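PDB 5LVA: NAD(P)H-FMN oxidoreductase from Bacillus subtilis, which binds flavin mononucleotide and probably uses NAD(P)H to reduce flavin or quinones. Local coordinates for residues R19-T24 and P144-Y149. Sequence-based numbering, arbitrary orientation.
Sequences RAFADT and PPYVFY
F21 reaches from helix 17-23 to strand 141-148 and meets the rings of Y146 and F148. Its CB points toward the strand, and with CG anti to the carbonyl carbon (chi1 -73°) the ring extends until its far end does the touching. F21 CE2 makes the first contacts, 3.7 Å from Y146 CE2 and 3.9 Å from F148 CB. Beyond it, F21 CZ comes down on one face of F148, 3.7 Å from F148 CG, completing an edge-to-face pair with the ring planes at 85° and centroids 5.5 Å apart. Y146 approaches differently: its own edge is turned toward the face of F21 in an offset edge-to-face arrangement, the planes at 69°. Y146 and F148 set out toward the helix, V147 between them away from it, and CG anti to the backbone N in both leaves their rings to meet the F21 tip. Without this ring, as with an alanine here, a gap is likely to open between helix and strand, and the face of F148 and the edge of Y146 would lose their aromatic mate. Helix 156-171 also borders the cluster, with Y166 stacked on F21 and A163 touching it. The F148 side chain lies about 7 Å from the bound FMN between nearest atoms. The buried aromatic cluster thus joins helix 17-23, which follows the first strand, to 141-148, an outermost strand of the parallel sheet, in the helix-on-sheet packing of the flavodoxin-like fold.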
ATOM      1  N   ARG A  19      -4.793   9.397  -6.604  1.00 25.45           N
ATOM      2  CA  ARG A  19      -5.301  10.672  -6.115  1.00 25.88           C
ATOM      3  C   ARG A  19      -6.784  10.562  -5.739  1.00 29.08           C
ATOM      4  O   ARG A  19      -7.201  10.970  -4.657  1.00 31.11           O
ATOM      5  CB  ARG A  19      -5.085  11.744  -7.177  1.00 27.72           C
ATOM      6  CG  ARG A  19      -5.546  13.120  -6.793  1.00 40.82           C
ATOM      7  CD  ARG A  19      -4.955  13.537  -5.475  1.00 43.53           C
ATOM      8  NE  ARG A  19      -4.881  14.985  -5.361  1.00 57.06           N
ATOM      9  CZ  ARG A  19      -4.288  15.626  -4.359  1.00 66.17           C
ATOM     10  NH1 ARG A  19      -3.724  14.933  -3.372  1.00 69.42           N
ATOM     11  NH2 ARG A  19      -4.267  16.959  -4.337  1.00 57.61           N
ATOM     12  N   ALA A  20      -7.569   9.986  -6.637  1.00 25.70           N
ATOM     13  CA  ALA A  20      -8.990   9.778  -6.398  1.00 25.16           C
ATOM     14  C   ALA A  20      -9.252   8.867  -5.204  1.00 25.65           C
ATOM     15  O   ALA A  20     -10.202   9.067  -4.451  1.00 28.10           O
ATOM     16  CB  ALA A  20      -9.644   9.204  -7.626  1.00 24.29           C
ATOM     17  N   PHE A  21      -8.416   7.856  -5.046  1.00 26.89           N
ATOM     18  CA  PHE A  21      -8.569   6.914  -3.953  1.00 24.73           C
ATOM     19  C   PHE A  21      -8.245   7.599  -2.641  1.00 25.20           C
ATOM     20  O   PHE A  21      -8.996   7.507  -1.678  1.00 30.62           O
ATOM     21  CB  PHE A  21      -7.666   5.692  -4.150  1.00 22.83           C
ATOM     22  CG  PHE A  21      -8.128   4.754  -5.216  1.00 23.22           C
ATOM     23  CD1 PHE A  21      -9.245   5.033  -5.975  1.00 24.59           C
ATOM     24  CD2 PHE A  21      -7.453   3.572  -5.442  1.00 23.14           C
ATOM     25  CE1 PHE A  21      -9.665   4.170  -6.950  1.00 21.95           C
ATOM     26  CE2 PHE A  21      -7.875   2.699  -6.414  1.00 23.79           C
ATOM     27  CZ  PHE A  21      -8.980   2.997  -7.166  1.00 22.86           C
ATOM     28  N   ALA A  22      -7.114   8.284  -2.615  1.00 20.81           N
ATOM     29  CA  ALA A  22      -6.701   9.036  -1.442  1.00 26.52           C
ATOM     30  C   ALA A  22      -7.744  10.069  -1.002  1.00 31.18           C
ATOM     31  O   ALA A  22      -7.953  10.255   0.191  1.00 38.79           O
ATOM     32  CB  ALA A  22      -5.373   9.717  -1.706  1.00 26.06           C
ATOM     33  N   ASP A  23      -8.395  10.732  -1.957  1.00 29.42           N
ATOM     34  CA  ASP A  23      -9.382  11.777  -1.650  1.00 38.35           C
ATOM     35  C   ASP A  23     -10.526  11.295  -0.770  1.00 35.09           C
ATOM     36  O   ASP A  23     -11.062  12.051   0.031  1.00 37.13           O
ATOM     37  CB  ASP A  23      -9.981  12.358  -2.937  1.00 36.78           C
ATOM     38  CG  ASP A  23      -9.073  13.364  -3.611  1.00 38.25           C
ATOM     39  OD1 ASP A  23      -8.173  13.907  -2.945  1.00 40.50           O
ATOM     40  OD2 ASP A  23      -9.273  13.617  -4.816  1.00 41.57           O
ATOM     41  N   THR A  24     -10.900  10.034  -0.929  1.00 28.66           N
ATOM     42  CA  THR A  24     -12.049   9.484  -0.234  1.00 26.52           C
ATOM     43  C   THR A  24     -11.790   9.263   1.253  1.00 34.74           C
ATOM     44  O   THR A  24     -12.712   8.963   1.994  1.00 39.91           O
ATOM     45  CB  THR A  24     -12.472   8.156  -0.861  1.00 32.90           C
ATOM     46  OG1 THR A  24     -11.490   7.164  -0.564  1.00 33.97           O
ATOM     47  CG2 THR A  24     -12.581   8.290  -2.358  1.00 28.35           C
ATOM     48  N   PRO A 144      -6.201  -9.433   2.358  1.00 23.24           N
ATOM     49  CA  PRO A 144      -6.321  -9.434   0.900  1.00 21.31           C
ATOM     50  C   PRO A 144      -6.080  -8.041   0.347  1.00 23.42           C
ATOM     51  O   PRO A 144      -6.551  -7.079   0.941  1.00 24.62           O
ATOM     52  CB  PRO A 144      -7.768  -9.852   0.663  1.00 21.34           C
ATOM     53  CG  PRO A 144      -8.246 -10.374   1.940  1.00 23.03           C
ATOM     54  CD  PRO A 144      -7.488  -9.709   3.004  1.00 19.09           C
ATOM     55  N   PRO A 145      -5.367  -7.928  -0.774  1.00 20.97           N
ATOM     56  CA  PRO A 145      -5.071  -6.580  -1.258  1.00 20.23           C
ATOM     57  C   PRO A 145      -6.298  -5.870  -1.819  1.00 22.72           C
ATOM     58  O   PRO A 145      -7.332  -6.492  -2.085  1.00 24.84           O
ATOM     59  CB  PRO A 145      -4.040  -6.833  -2.359  1.00 16.65           C
ATOM     60  CG  PRO A 145      -4.380  -8.144  -2.867  1.00 17.58           C
ATOM     61  CD  PRO A 145      -4.893  -8.955  -1.709  1.00 19.86           C
ATOM     62  N   TYR A 146      -6.187  -4.563  -1.991  1.00 20.11           N
ATOM     63  CA  TYR A 146      -7.116  -3.887  -2.869  1.00 20.10           C
ATOM     64  C   TYR A 146      -6.433  -3.659  -4.197  1.00 17.81           C
ATOM     65  O   TYR A 146      -5.364  -3.091  -4.262  1.00 22.12           O
ATOM     66  CB  TYR A 146      -7.618  -2.559  -2.310  1.00 18.90           C
ATOM     67  CG  TYR A 146      -8.623  -1.965  -3.266  1.00 20.66           C
ATOM     68  CD1 TYR A 146      -9.890  -2.520  -3.397  1.00 17.04           C
ATOM     69  CD2 TYR A 146      -8.285  -0.912  -4.098  1.00 20.77           C
ATOM     70  CE1 TYR A 146     -10.795  -2.015  -4.288  1.00 17.61           C
ATOM     71  CE2 TYR A 146      -9.191  -0.405  -4.993  1.00 19.54           C
ATOM     72  CZ  TYR A 146     -10.440  -0.957  -5.081  1.00 20.38           C
ATOM     73  OH  TYR A 146     -11.336  -0.458  -5.976  1.00 23.06           O
ATOM     74  N   VAL A 147      -7.065  -4.112  -5.261  1.00 18.64           N
ATOM     75  CA  VAL A 147      -6.474  -4.028  -6.574  1.00 17.70           C
ATOM     76  C   VAL A 147      -7.424  -3.352  -7.537  1.00 18.91           C
ATOM     77  O   VAL A 147      -8.590  -3.698  -7.598  1.00 18.64           O
ATOM     78  CB  VAL A 147      -6.113  -5.416  -7.114  1.00 19.20           C
ATOM     79  CG1 VAL A 147      -5.235  -5.290  -8.331  1.00 18.94           C
ATOM     80  CG2 VAL A 147      -5.412  -6.222  -6.054  1.00 16.01           C
ATOM     81  N   PHE A 148      -6.920  -2.385  -8.288  1.00 19.11           N
ATOM     82  CA  PHE A 148      -7.736  -1.737  -9.291  1.00 20.68           C
ATOM     83  C   PHE A 148      -7.045  -1.858 -10.622  1.00 20.32           C
ATOM     84  O   PHE A 148      -5.902  -1.442 -10.776  1.00 20.63           O
ATOM     85  CB  PHE A 148      -7.998  -0.273  -8.938  1.00 25.91           C
ATOM     86  CG  PHE A 148      -9.024   0.387  -9.813  1.00 22.36           C
ATOM     87  CD1 PHE A 148     -10.363   0.152  -9.626  1.00 19.31           C
ATOM     88  CD2 PHE A 148      -8.645   1.232 -10.825  1.00 22.08           C
ATOM     89  CE1 PHE A 148     -11.302   0.759 -10.417  1.00 17.49           C
ATOM     90  CE2 PHE A 148      -9.586   1.830 -11.622  1.00 22.77           C
ATOM     91  CZ  PHE A 148     -10.916   1.588 -11.414  1.00 21.67           C
ATOM     92  N   TYR A 149      -7.754  -2.448 -11.574  1.00 20.63           N
ATOM     93  CA  TYR A 149      -7.212  -2.733 -12.888  1.00 23.00           C
ATOM     94  C   TYR A 149      -7.679  -1.699 -13.898  1.00 23.80           C
ATOM     95  O   TYR A 149      -8.600  -0.947 -13.621  1.00 26.19           O
ATOM     96  CB  TYR A 149      -7.635  -4.135 -13.344  1.00 27.41           C
ATOM     97  CG  TYR A 149      -7.155  -5.283 -12.473  1.00 23.36           C
ATOM     98  CD1 TYR A 149      -5.901  -5.833 -12.656  1.00 23.18           C
ATOM     99  CD2 TYR A 149      -7.967  -5.819 -11.488  1.00 20.76           C
ATOM    100  CE1 TYR A 149      -5.463  -6.873 -11.885  1.00 21.92           C
ATOM    101  CE2 TYR A 149      -7.532  -6.848 -10.701  1.00 24.31           C
ATOM    102  CZ  TYR A 149      -6.278  -7.380 -10.911  1.00 27.77           C
ATOM    103  OH  TYR A 149      -5.834  -8.430 -10.153  1.00 27.53           O
TER